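PDB 4QMK: type III secretion system effector protein ExoU from Pseudomonas fluorescens, which probably acts as a patatin-like phospholipase A2 toxin, brought to the host plasma membrane by a domain that binds phosphatidylinositol 4,5-bisphosphate. Local coordinates for residues A[43-48]-A[59-64]; A[325-330]-A[434-439]; A[139-144]-A[270-275]; A[165-170]-A[263-268]. One frame throughout, in Å; residues are numbered along the deposited sequence. Where two conformers were deposited one is given.

Interaction 1: A[43-48]-A[59-64]; sequences GERNLS and VVVSPP
The beta hairpin of strands 47-51 and 57-61 is entered here, where Arg45, Asn46 and Ser48 bond across to Ser62 and Val60. Ser48 and Val60 form an antiparallel hydrogen-bonded pair: Ser48 N donates to Val60 O (2.9 Å) and Val60 N to Ser48 O (2.8 Å). Beyond the regular strand the pairing goes on through Ser62 N, which donates to Arg45 O at 2.8 Å.

Ser62 is gripped from more than one direction. Asn46 ND2 donates a hydrogen bond to Ser62 OG at 3.0 Å, with the hydroxyl lying in the amide plane. On the carbonyl side, Arg45 NE reaches Ser62 O at 3.2 Å, nearly along the C=O axis but 28° out of the guanidinium plane. The arginine chain bends at chi3 (50°), which turns one guanidinium face to Pro64, whose CD lies over its centre, 3.8 Å from Arg45 CZ; Val61 CG2 stands at its edge. Its NH1 turns to Leu327 O in a weak bond.

Opposite Val42 the chain spends two residues, Asn46 and Leu47, in a G1 beta bulge that follows the type I turn from Gly43 to Asn46 and carries the chain from strand 36-42 into the hairpin. This is one step in a four-stranded antiparallel sheet ordered along the chain, with 434-438 beyond 57-61. On the sheet side facing helix 450-461, Leu47 CD1 touches the CG1 methyls of both Val59 and Val61, and Met452 and Val456 of the helix pack on Leu47. Ser48 OG, on the other side, bonds to Gly41 N.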
loop_
_atom_site.group_PDB
_atom_site.type_symbol
_atom_site.label_atom_id
_atom_site.label_comp_id
_atom_site.label_asym_id
_atom_site.label_seq_id
_atom_site.Cartn_x
_atom_site.Cartn_y
_atom_site.Cartn_z
ATOM N N GLY A 43 11.061 -41.534 14.686
ATOM C CA GLY A 43 10.963 -40.496 13.663
ATOM C C GLY A 43 12.239 -39.858 13.101
ATOM O O GLY A 43 13.367 -40.269 13.390
ATOM N N GLU A 44 12.034 -38.813 12.312
ATOM C CA GLU A 44 13.117 -38.145 11.582
ATOM C C GLU A 44 14.032 -37.310 12.481
ATOM O O GLU A 44 15.067 -36.804 12.028
ATOM C CB GLU A 44 12.544 -37.262 10.459
ATOM C CG GLU A 44 11.814 -36.032 10.950
ATOM C CD GLU A 44 11.330 -35.134 9.825
ATOM O OE1 GLU A 44 11.393 -35.516 8.617
ATOM O OE2 GLU A 44 10.890 -34.019 10.173
ATOM N N ARG A 45 13.630 -37.137 13.740
ATOM C CA ARG A 45 14.471 -36.489 14.719
ATOM C C ARG A 45 15.077 -37.486 15.667
ATOM O O ARG A 45 15.799 -37.102 16.623
ATOM C CB ARG A 45 13.690 -35.404 15.396
ATOM C CG ARG A 45 13.350 -34.350 14.325
ATOM C CD ARG A 45 12.965 -33.039 14.878
ATOM N NE ARG A 45 13.953 -32.632 15.838
ATOM C CZ ARG A 45 13.893 -31.483 16.476
ATOM N NH1 ARG A 45 12.937 -30.627 16.140
ATOM N NH2 ARG A 45 14.796 -31.170 17.406
ATOM N N ASN A 46 14.833 -38.767 15.352
ATOM C CA ASN A 46 15.337 -39.860 16.116
ATOM C C ASN A 46 15.120 -39.591 17.601
ATOM O O ASN A 46 16.056 -39.632 18.377
ATOM C CB ASN A 46 16.800 -40.024 15.846
ATOM C CG ASN A 46 17.103 -40.276 14.388
ATOM O OD1 ASN A 46 17.026 -41.405 13.921
ATOM N ND2 ASN A 46 17.512 -39.249 13.685
ATOM N N LEU A 47 13.883 -39.311 17.983
ATOM C CA LEU A 47 13.620 -38.896 19.307
ATOM C C LEU A 47 13.689 -40.054 20.271
ATOM O O LEU A 47 13.026 -41.063 20.038
ATOM C CB LEU A 47 12.234 -38.295 19.376
ATOM C CG LEU A 47 11.729 -38.003 20.788
ATOM C CD1 LEU A 47 12.478 -36.809 21.328
ATOM C CD2 LEU A 47 10.251 -37.694 20.731
ATOM N N SER A 48 14.448 -39.888 21.361
ATOM C CA SER A 48 14.523 -40.873 22.409
ATOM C C SER A 48 14.297 -40.206 23.768
ATOM O O SER A 48 14.673 -39.047 23.984
ATOM C CB SER A 48 15.881 -41.542 22.436
ATOM O OG SER A 48 16.160 -42.294 21.261
ATOM N N VAL A 59 15.763 -36.251 27.068
ATOM C CA VAL A 59 15.311 -36.369 25.706
ATOM C C VAL A 59 16.479 -36.144 24.769
ATOM O O VAL A 59 17.167 -35.180 24.890
ATOM C CB VAL A 59 14.274 -35.299 25.385
ATOM C CG1 VAL A 59 13.807 -35.429 23.950
ATOM C CG2 VAL A 59 13.087 -35.386 26.351
ATOM N N VAL A 60 16.668 -37.036 23.805
ATOM C CA VAL A 60 17.740 -36.896 22.859
ATOM C C VAL A 60 17.151 -36.815 21.468
ATOM O O VAL A 60 16.242 -37.579 21.098
ATOM C CB VAL A 60 18.707 -38.082 22.959
ATOM C CG1 VAL A 60 19.850 -37.941 21.992
ATOM C CG2 VAL A 60 19.285 -38.157 24.376
ATOM N N VAL A 61 17.651 -35.861 20.707
ATOM C CA VAL A 61 17.209 -35.657 19.364
ATOM C C VAL A 61 18.294 -35.267 18.409
ATOM O O VAL A 61 19.367 -34.903 18.790
ATOM C CB VAL A 61 16.155 -34.572 19.255
ATOM C CG1 VAL A 61 14.904 -35.008 19.974
ATOM C CG2 VAL A 61 16.674 -33.265 19.775
ATOM N N SER A 62 17.974 -35.412 17.137
ATOM C CA SER A 62 18.819 -35.068 16.028
ATOM C C SER A 62 18.137 -33.862 15.423
ATOM O O SER A 62 16.964 -33.613 15.710
ATOM C CB SER A 62 18.804 -36.222 15.020
ATOM O OG SER A 62 17.522 -36.299 14.412
ATOM N N PRO A 63 18.847 -33.102 14.585
ATOM C CA PRO A 63 18.289 -31.962 13.899
ATOM C C PRO A 63 17.169 -32.325 12.926
ATOM O O PRO A 63 17.211 -33.422 12.354
ATOM C CB PRO A 63 19.473 -31.438 13.077
ATOM C CG PRO A 63 20.639 -31.941 13.786
ATOM C CD PRO A 63 20.232 -33.312 14.202
ATOM N N PRO A 64 16.187 -31.417 12.737
ATOM C CA PRO A 64 15.185 -31.581 11.701
ATOM C C PRO A 64 15.825 -31.296 10.360
ATOM O O PRO A 64 16.937 -30.733 10.313
ATOM C CB PRO A 64 14.168 -30.480 11.968
ATOM C CG PRO A 64 14.806 -29.496 12.882
ATOM C CD PRO A 64 15.992 -30.184 13.532
#

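Interaction 2: A[325-330]-A[434-439]; sequences SPLGKD and ERHEFP
Pro326 and Leu327 pack against the His436 and Phe438 side chains of strand 434-438, while Lys329 reaches Glu434. The apolar part centres on the imidazole. Pro326 CB lies over one face of the His436 ring in a CH-pi contact, 4.2 Å from the centroid and displaced toward the rim. Leu327 comes up obliquely to the same ring, its CD2 methyl 3.3 Å from His436 CD2, the leucine and histidine running antiparallel alongside one another. Looser touches follow at Phe438, whose CZ is 4.3 Å from both Pro326 CG and Leu327 CD1. Leu327 and Phe438 also meet Val59 of the adjoining strand, so the loop before strand 332-337 rests on the four-stranded antiparallel sheet formed by the N-terminal strands and 434-438.

The polar part gathers at Glu434. Within the strand, His436 NE2 donates to Glu434 OE1 (3.0 Å), approaching from above the carboxylate plane at a bent angle of 130°. Extended beyond CG, the Lys329 chain crosses that of Glu434 at about a right angle and brings Lys329 NZ to 3.5 Å from Glu434 OE1, a weak salt bridge made by a poorly ordered lysine. The same NZ stands at the edge of the imidazole.

Hydrogen bonding also shapes the loop: Ser325 OG accepts from Leu327 N (2.9 Å) in an ST turn, and is also hydrogen-bonded to Ala447 O.

The chemistry implies a surface contact of apolar packing joined by a weak salt bridge; the carboxylate would tend to favour, and the lysine to disfavour, a charged imidazole, so the geometry leaves its charge open.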
loop_
_atom_site.group_PDB
_atom_site.type_symbol
_atom_site.label_atom_id
_atom_site.label_comp_id
_atom_site.label_asym_id
_atom_site.label_seq_id
_atom_site.Cartn_x
_atom_site.Cartn_y
_atom_site.Cartn_z
ATOM N N SER A 325 10.471 -23.614 23.741
ATOM C CA SER A 325 11.040 -24.924 23.947
ATOM C C SER A 325 12.393 -25.149 23.304
ATOM O O SER A 325 12.617 -24.749 22.176
ATOM C CB SER A 325 10.117 -25.987 23.393
ATOM O OG SER A 325 10.761 -27.238 23.509
ATOM N N PRO A 326 13.249 -25.913 23.980
ATOM C CA PRO A 326 14.487 -26.241 23.355
ATOM C C PRO A 326 14.363 -27.346 22.278
ATOM O O PRO A 326 15.309 -27.577 21.535
ATOM C CB PRO A 326 15.359 -26.689 24.536
ATOM C CG PRO A 326 14.413 -27.167 25.583
ATOM C CD PRO A 326 13.108 -26.514 25.328
ATOM N N LEU A 327 13.235 -28.052 22.227
ATOM C CA LEU A 327 13.021 -29.124 21.227
ATOM C C LEU A 327 12.365 -28.583 19.988
ATOM O O LEU A 327 12.249 -29.285 18.997
ATOM C CB LEU A 327 12.150 -30.235 21.779
ATOM C CG LEU A 327 12.538 -30.783 23.140
ATOM C CD1 LEU A 327 11.474 -31.744 23.622
ATOM C CD2 LEU A 327 13.857 -31.481 23.046
ATOM N N GLY A 328 11.885 -27.356 20.056
ATOM C CA GLY A 328 11.325 -26.682 18.885
ATOM C C GLY A 328 12.411 -25.814 18.240
ATOM O O GLY A 328 12.549 -24.631 18.570
ATOM N N LYS A 329 13.210 -26.399 17.355
ATOM C CA LYS A 329 14.315 -25.673 16.739
ATOM C C LYS A 329 14.302 -25.832 15.252
ATOM O O LYS A 329 14.223 -26.936 14.757
ATOM C CB LYS A 329 15.649 -26.170 17.280
ATOM C CG LYS A 329 16.026 -25.581 18.631
ATOM C CD LYS A 329 17.375 -26.104 19.126
ATOM C CE LYS A 329 17.694 -25.593 20.533
ATOM N NZ LYS A 329 18.847 -26.299 21.175
ATOM N N ASP A 330 14.401 -24.720 14.539
ATOM C CA ASP A 330 14.428 -24.758 13.096
ATOM C C ASP A 330 15.820 -25.051 12.571
ATOM O O ASP A 330 16.812 -24.714 13.178
ATOM C CB ASP A 330 13.943 -23.435 12.521
ATOM C CG ASP A 330 12.451 -23.264 12.654
ATOM O OD1 ASP A 330 11.704 -24.010 11.947
ATOM O OD2 ASP A 330 12.039 -22.371 13.446
ATOM N N GLU A 434 21.619 -34.280 20.330
ATOM C CA GLU A 434 21.629 -33.308 21.375
ATOM C C GLU A 434 20.747 -33.855 22.493
ATOM O O GLU A 434 19.733 -34.497 22.214
ATOM C CB GLU A 434 21.112 -32.023 20.789
ATOM C CG GLU A 434 21.266 -30.785 21.634
ATOM C CD GLU A 434 20.694 -29.570 20.911
ATOM O OE1 GLU A 434 19.497 -29.632 20.459
ATOM O OE2 GLU A 434 21.451 -28.569 20.788
ATOM N N ARG A 435 21.155 -33.634 23.742
ATOM C CA ARG A 435 20.398 -34.089 24.894
ATOM C C ARG A 435 19.820 -32.931 25.711
ATOM O O ARG A 435 20.485 -31.930 25.961
ATOM C CB ARG A 435 21.302 -34.919 25.786
ATOM C CG ARG A 435 20.707 -35.288 27.149
ATOM C CD ARG A 435 21.410 -36.476 27.800
ATOM N NE ARG A 435 22.844 -36.341 27.598
ATOM C CZ ARG A 435 23.649 -37.251 27.061
ATOM N NH1 ARG A 435 23.254 -38.481 26.784
ATOM N NH2 ARG A 435 24.904 -36.936 26.907
ATOM N N HIS A 436 18.567 -33.059 26.114
ATOM C CA HIS A 436 17.902 -32.024 26.891
ATOM C C HIS A 436 17.336 -32.675 28.098
ATOM O O HIS A 436 16.654 -33.648 27.971
ATOM C CB HIS A 436 16.781 -31.407 26.079
ATOM C CG HIS A 436 17.240 -30.725 24.841
ATOM N ND1 HIS A 436 17.996 -29.575 24.873
ATOM C CD2 HIS A 436 17.080 -31.028 23.543
ATOM C CE1 HIS A 436 18.281 -29.196 23.640
ATOM N NE2 HIS A 436 17.730 -30.057 22.812
ATOM N N GLU A 437 17.603 -32.140 29.274
ATOM C CA GLU A 437 17.160 -32.761 30.512
ATOM C C GLU A 437 15.984 -31.996 31.074
ATOM O O GLU A 437 15.884 -30.791 30.890
ATOM C CB GLU A 437 18.281 -32.758 31.524
ATOM C CG GLU A 437 19.659 -33.082 30.955
ATOM C CD GLU A 437 20.727 -33.200 32.029
ATOM O OE1 GLU A 437 21.675 -32.381 32.024
ATOM O OE2 GLU A 437 20.586 -34.081 32.901
ATOM N N PHE A 438 15.115 -32.698 31.788
ATOM C CA PHE A 438 13.910 -32.108 32.377
ATOM C C PHE A 438 13.665 -32.748 33.731
ATOM O O PHE A 438 13.962 -33.903 33.940
ATOM C CB PHE A 438 12.688 -32.376 31.481
ATOM C CG PHE A 438 12.815 -31.813 30.080
ATOM C CD1 PHE A 438 13.387 -32.542 29.053
ATOM C CD2 PHE A 438 12.313 -30.570 29.789
ATOM C CE1 PHE A 438 13.500 -31.995 27.778
ATOM C CE2 PHE A 438 12.425 -30.017 28.532
ATOM C CZ PHE A 438 13.014 -30.727 27.530
ATOM N N PRO A 439 13.105 -31.996 34.666
ATOM C CA PRO A 439 12.797 -32.533 35.996
ATOM C C PRO A 439 11.835 -33.665 35.954
ATOM O O PRO A 439 11.815 -34.463 36.871
ATOM C CB PRO A 439 12.118 -31.368 36.692
ATOM C CG PRO A 439 12.713 -30.161 36.065
ATOM C CD PRO A 439 12.957 -30.524 34.616
#

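Interaction 3: A[139-144]-A[270-275]; sequences DPVTAW and IGRAAL
Val141 and Leu275 meet obliquely between two helices of the patatin-like phospholipase region, with Arg272 and Asp139 closing in at the sides. Val141 directs its two methyls to different partners: CG1 touches Leu275 CD2 at 4.2 Å, whereas CG2 lies over one face of the Arg272 guanidinium, displaced toward its rim and 4.1 Å from Arg272 CZ. The arginine presents this face because its chain bends twice, at chi2 (43°) and chi3 (67°), carrying the flat group round to the valine. No hydrogen bond links the two segments. The nitrogens of the guanidinium look to other parts of the fold instead, NE to Glu185 in a salt bridge and NH1 to the carbonyl of Leu174, which would hold the plane in place beneath the methyl.

These side chains join helix 140-157 to helix 270-278. The short axes at the contact stay 11.5 Å apart at their closest and run 46° from parallel, so the contact is made by side-chain ends alone. Gln182, in the loop before helix 183-201, touches both Val141 and Leu275. On its other flank helix 270-278 sets Ala273 and Ala274 against Ile245 of the central mixed sheet.

Asp139 and Leu275 approach from opposite directions, the carboxylate oxygen Asp139 OD2 lying 4.0 Å from Leu275 CD1. That oxygen is already engaged in its own segment: Thr142 OG1 donates to Asp139 OD2 at 2.6 Å, on the anti side of the carboxylate, and Thr142 N adds a weak bond. Farther round helix 140-157, Trp144 NE1 bonds to Ser158 of the second subunit.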
loop_
_atom_site.group_PDB
_atom_site.type_symbol
_atom_site.label_atom_id
_atom_site.label_comp_id
_atom_site.label_asym_id
_atom_site.label_seq_id
_atom_site.Cartn_x
_atom_site.Cartn_y
_atom_site.Cartn_z
ATOM N N ASP A 139 21.782 0.255 -17.639
ATOM C CA ASP A 139 20.470 0.056 -17.003
ATOM C C ASP A 139 20.100 1.173 -15.992
ATOM O O ASP A 139 20.775 1.336 -14.970
ATOM C CB ASP A 139 20.440 -1.284 -16.291
ATOM C CG ASP A 139 19.259 -1.402 -15.332
ATOM O OD1 ASP A 139 18.134 -1.025 -15.748
ATOM O OD2 ASP A 139 19.462 -1.864 -14.173
ATOM N N PRO A 140 18.975 1.883 -16.232
ATOM C CA PRO A 140 18.652 3.088 -15.429
ATOM C C PRO A 140 18.405 2.889 -13.920
ATOM O O PRO A 140 18.917 3.664 -13.122
ATOM C CB PRO A 140 17.394 3.657 -16.117
ATOM C CG PRO A 140 17.283 2.934 -17.425
ATOM C CD PRO A 140 17.923 1.596 -17.225
ATOM N N VAL A 141 17.654 1.859 -13.539
ATOM C CA VAL A 141 17.364 1.621 -12.134
ATOM C C VAL A 141 18.641 1.450 -11.332
ATOM O O VAL A 141 18.824 2.076 -10.296
ATOM C CB VAL A 141 16.452 0.400 -11.931
ATOM C CG1 VAL A 141 16.373 0.029 -10.445
ATOM C CG2 VAL A 141 15.068 0.698 -12.485
ATOM N N THR A 142 19.511 0.584 -11.803
ATOM C CA THR A 142 20.783 0.391 -11.151
ATOM C C THR A 142 21.521 1.704 -11.053
ATOM O O THR A 142 22.015 2.070 -10.001
ATOM C CB THR A 142 21.696 -0.576 -11.953
ATOM O OG1 THR A 142 21.061 -1.862 -12.096
ATOM C CG2 THR A 142 23.076 -0.734 -11.253
ATOM N N ALA A 143 21.588 2.405 -12.167
ATOM C CA ALA A 143 22.313 3.634 -12.234
ATOM C C ALA A 143 21.770 4.592 -11.215
ATOM O O ALA A 143 22.512 5.235 -10.492
ATOM C CB ALA A 143 22.199 4.225 -13.629
ATOM N N TRP A 144 20.459 4.706 -11.169
ATOM C CA TRP A 144 19.844 5.605 -10.224
ATOM C C TRP A 144 20.258 5.296 -8.788
ATOM O O TRP A 144 20.455 6.217 -7.977
ATOM C CB TRP A 144 18.336 5.546 -10.339
ATOM C CG TRP A 144 17.673 6.450 -9.397
ATOM C CD1 TRP A 144 17.438 7.772 -9.571
ATOM C CD2 TRP A 144 17.146 6.107 -8.123
ATOM N NE1 TRP A 144 16.791 8.294 -8.467
ATOM C CE2 TRP A 144 16.597 7.286 -7.563
ATOM C CE3 TRP A 144 17.068 4.923 -7.409
ATOM C CZ2 TRP A 144 15.978 7.312 -6.315
ATOM C CZ3 TRP A 144 16.462 4.946 -6.145
ATOM C CH2 TRP A 144 15.930 6.138 -5.614
ATOM N N ILE A 270 8.780 -9.476 -7.332
ATOM C CA ILE A 270 10.013 -10.130 -6.876
ATOM C C ILE A 270 11.189 -9.901 -7.794
ATOM O O ILE A 270 12.337 -9.845 -7.344
ATOM C CB ILE A 270 9.814 -11.619 -6.570
ATOM C CG1 ILE A 270 9.486 -12.431 -7.808
ATOM C CG2 ILE A 270 8.644 -11.792 -5.592
ATOM C CD1 ILE A 270 9.277 -13.909 -7.498
ATOM N N GLY A 271 10.911 -9.748 -9.084
ATOM C CA GLY A 271 11.968 -9.528 -10.073
ATOM C C GLY A 271 12.660 -8.218 -9.828
ATOM O O GLY A 271 13.895 -8.140 -9.769
ATOM N N ARG A 272 11.843 -7.203 -9.637
ATOM C CA ARG A 272 12.321 -5.864 -9.353
ATOM C C ARG A 272 13.130 -5.887 -8.036
ATOM O O ARG A 272 14.209 -5.280 -7.966
ATOM C CB ARG A 272 11.110 -4.913 -9.332
ATOM C CG ARG A 272 11.343 -3.433 -9.034
ATOM C CD ARG A 272 12.544 -2.820 -9.732
ATOM N NE ARG A 272 12.387 -2.746 -11.173
ATOM C CZ ARG A 272 11.865 -1.724 -11.843
ATOM N NH1 ARG A 272 11.413 -0.642 -11.235
ATOM N NH2 ARG A 272 11.798 -1.810 -13.152
ATOM N N ALA A 273 12.642 -6.624 -7.021
ATOM C CA ALA A 273 13.315 -6.736 -5.735
ATOM C C ALA A 273 14.694 -7.305 -5.890
ATOM O O ALA A 273 15.636 -6.881 -5.196
ATOM C CB ALA A 273 12.545 -7.659 -4.815
ATOM N N ALA A 274 14.783 -8.330 -6.736
ATOM C CA ALA A 274 16.027 -9.040 -6.987
ATOM C C ALA A 274 17.011 -8.184 -7.767
ATOM O O ALA A 274 18.220 -8.277 -7.564
ATOM C CB ALA A 274 15.747 -10.317 -7.771
ATOM N N LEU A 275 16.503 -7.374 -8.684
ATOM C CA LEU A 275 17.358 -6.502 -9.434
ATOM C C LEU A 275 17.992 -5.494 -8.478
ATOM O O LEU A 275 19.197 -5.213 -8.566
ATOM C CB LEU A 275 16.550 -5.767 -10.499
ATOM C CG LEU A 275 17.262 -4.643 -11.265
ATOM C CD1 LEU A 275 18.263 -5.225 -12.261
ATOM C CD2 LEU A 275 16.209 -3.841 -12.019
#

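Interaction 4: A[165-170]-A[263-268]; sequences NISQLL and NLTPDM
Gln168 and Leu264 cross at about a right angle, the glutamine amide donating to the leucine backbone. With CG placed beside the backbone N (chi1 -75°) and the chain stretched out, the Gln168 amide reaches the loop. Gln168 NE2 lies 3.2 Å from Leu264 O, in the carbonyl plane and on a lone pair, and the acceptor lies in turn close to the plane of the Gln168 amide; with an N-H...O angle of 159° the bond is nearly straight. The Leu264 side chain points at the helix start, its CD2 methyl 3.6 Å from Gln168 NE2 and 3.9 Å from Asn165 CB. Beside them Thr265 CG2 packs on the serine, 3.8 Å from Ser167 OG, which is hydrogen-bonded to Val259 O.

Both amide side chains serve the start of helix 166-173 as well. Asn165 is its N-cap, OD1 taking a 2.7 Å bond from Ser167 N, and Gln168 OE1 reaches back to Asn165 N in a weak bond, which completes a capping box. The two ends of the Gln168 amide are thus divided, oxygen to the helix start and nitrogen to the loop that joins strand 254-260 to helix 270-278, which would favour this orientation of the amide over its flip.

The next shell is strand 254-260, the outermost strand at one end of the mixed sheet. Asn165 ND2 donates to Leu257 O while its OD1 also accepts from Val259 N, tying the cap to the strand edge. From Thr265 a type I turn runs to Met268, and Phe260 and Phe227 lie against both of those residues.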
loop_
_atom_site.group_PDB
_atom_site.type_symbol
_atom_site.label_atom_id
_atom_site.label_comp_id
_atom_site.label_asym_id
_atom_site.label_seq_id
_atom_site.Cartn_x
_atom_site.Cartn_y
_atom_site.Cartn_z
ATOM N N ASN A 165 11.779 -0.202 6.897
ATOM C CA ASN A 165 13.040 -0.543 6.204
ATOM C C ASN A 165 13.163 0.337 4.970
ATOM O O ASN A 165 12.177 0.749 4.393
ATOM C CB ASN A 165 13.076 -2.021 5.780
ATOM C CG ASN A 165 14.441 -2.444 5.116
ATOM O OD1 ASN A 165 14.577 -2.484 3.868
ATOM N ND2 ASN A 165 15.412 -2.799 5.940
ATOM N N ILE A 166 14.372 0.665 4.591
ATOM C CA ILE A 166 14.571 1.456 3.392
ATOM C C ILE A 166 13.956 0.783 2.153
ATOM O O ILE A 166 13.624 1.452 1.199
ATOM C CB ILE A 166 16.043 1.789 3.200
ATOM C CG1 ILE A 166 16.208 2.850 2.160
ATOM C CG2 ILE A 166 16.857 0.586 2.823
ATOM C CD1 ILE A 166 17.587 3.451 2.298
ATOM N N SER A 167 13.742 -0.525 2.183
ATOM C CA SER A 167 12.940 -1.155 1.132
ATOM C C SER A 167 11.593 -0.476 0.884
ATOM O O SER A 167 11.102 -0.426 -0.241
ATOM C CB SER A 167 12.650 -2.603 1.489
ATOM O OG SER A 167 12.057 -2.765 2.766
ATOM N N GLN A 168 10.974 0.043 1.925
ATOM C CA GLN A 168 9.677 0.700 1.764
ATOM C C GLN A 168 9.747 1.962 0.921
ATOM O O GLN A 168 8.889 2.221 0.080
ATOM C CB GLN A 168 9.032 0.890 3.123
ATOM C CG GLN A 168 8.496 -0.449 3.613
ATOM C CD GLN A 168 8.271 -0.529 5.088
ATOM O OE1 GLN A 168 8.837 0.229 5.863
ATOM N NE2 GLN A 168 7.476 -1.480 5.490
ATOM N N LEU A 169 10.804 2.715 1.095
ATOM C CA LEU A 169 11.046 3.850 0.241
ATOM C C LEU A 169 11.295 3.453 -1.196
ATOM O O LEU A 169 10.768 4.070 -2.076
ATOM C CB LEU A 169 12.265 4.602 0.692
ATOM C CG LEU A 169 12.053 5.990 1.249
ATOM C CD1 LEU A 169 13.405 6.693 1.290
ATOM C CD2 LEU A 169 11.096 6.766 0.352
ATOM N N LEU A 170 12.122 2.428 -1.417
ATOM C CA LEU A 170 12.519 2.011 -2.758
ATOM C C LEU A 170 11.347 1.476 -3.507
ATOM O O LEU A 170 11.181 1.740 -4.713
ATOM C CB LEU A 170 13.627 0.960 -2.686
ATOM C CG LEU A 170 14.884 1.483 -2.018
ATOM C CD1 LEU A 170 15.925 0.403 -1.901
ATOM C CD2 LEU A 170 15.442 2.630 -2.781
ATOM N N ASN A 263 6.200 -9.436 4.661
ATOM C CA ASN A 263 5.835 -8.566 5.762
ATOM C C ASN A 263 6.106 -7.065 5.516
ATOM O O ASN A 263 5.250 -6.226 5.815
ATOM C CB ASN A 263 6.469 -9.090 7.051
ATOM C CG ASN A 263 5.812 -10.393 7.535
ATOM O OD1 ASN A 263 4.919 -10.955 6.868
ATOM N ND2 ASN A 263 6.255 -10.882 8.690
ATOM N N LEU A 264 7.245 -6.716 4.922
ATOM C CA LEU A 264 7.568 -5.299 4.667
ATOM C C LEU A 264 7.102 -4.758 3.325
ATOM O O LEU A 264 6.821 -3.552 3.196
ATOM C CB LEU A 264 9.083 -5.108 4.722
ATOM C CG LEU A 264 9.820 -5.206 6.052
ATOM C CD1 LEU A 264 11.242 -5.712 5.855
ATOM C CD2 LEU A 264 9.815 -3.847 6.737
ATOM N N THR A 265 7.085 -5.630 2.307
ATOM C CA THR A 265 6.840 -5.224 0.904
ATOM C C THR A 265 5.992 -6.289 0.198
ATOM O O THR A 265 6.352 -6.775 -0.869
ATOM C CB THR A 265 8.173 -5.072 0.150
ATOM O OG1 THR A 265 8.815 -6.362 -0.016
ATOM C CG2 THR A 265 9.088 -4.198 0.921
ATOM N N PRO A 266 4.821 -6.598 0.779
ATOM C CA PRO A 266 3.962 -7.632 0.280
ATOM C C PRO A 266 3.618 -7.513 -1.189
ATOM O O PRO A 266 3.644 -8.525 -1.907
ATOM C CB PRO A 266 2.704 -7.486 1.124
ATOM C CG PRO A 266 2.706 -6.086 1.625
ATOM C CD PRO A 266 4.159 -5.791 1.829
ATOM N N ASP A 267 3.283 -6.311 -1.645
ATOM C CA ASP A 267 2.828 -6.136 -3.012
ATOM C C ASP A 267 3.954 -5.842 -4.014
ATOM O O ASP A 267 3.704 -5.410 -5.127
ATOM C CB ASP A 267 1.776 -5.037 -3.055
ATOM C CG ASP A 267 0.554 -5.343 -2.161
ATOM O OD1 ASP A 267 0.173 -6.544 -1.984
ATOM O OD2 ASP A 267 -0.034 -4.350 -1.648
ATOM N N MET A 268 5.189 -6.077 -3.640
ATOM C CA MET A 268 6.260 -5.789 -4.557
ATOM C C MET A 268 6.603 -6.952 -5.438
ATOM O O MET A 268 6.609 -8.083 -4.986
ATOM C CB MET A 268 7.530 -5.416 -3.824
ATOM C CG MET A 268 8.482 -4.744 -4.787
ATOM S SD MET A 268 10.000 -4.448 -4.020
ATOM C CE MET A 268 10.768 -3.324 -5.189
#

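Interactions 1 and 2 share the four-stranded antiparallel sheet: strands 57-61 and 434-438 are neighbours joined by backbone bonds, and Leu327 O takes a weak bond from Arg45 NH1. Interactions 3 and 4 lie on the opposite side of the chain's centre, within the patatin-like region, where Met268 packs on Ala273 and Leu170 on Trp144. The pairs are far apart, 36 to 44 Å between centres. Strand pairing dominates the partly buried interaction 1, whereas interaction 2, at the surface, relies on ring packing and a weak salt bridge. Buried interaction 3 has no hydrogen bond across it, only methyl contacts, one on a guanidinium face, and buried interaction 4 adds a side-chain-to-backbone bond at a helix cap.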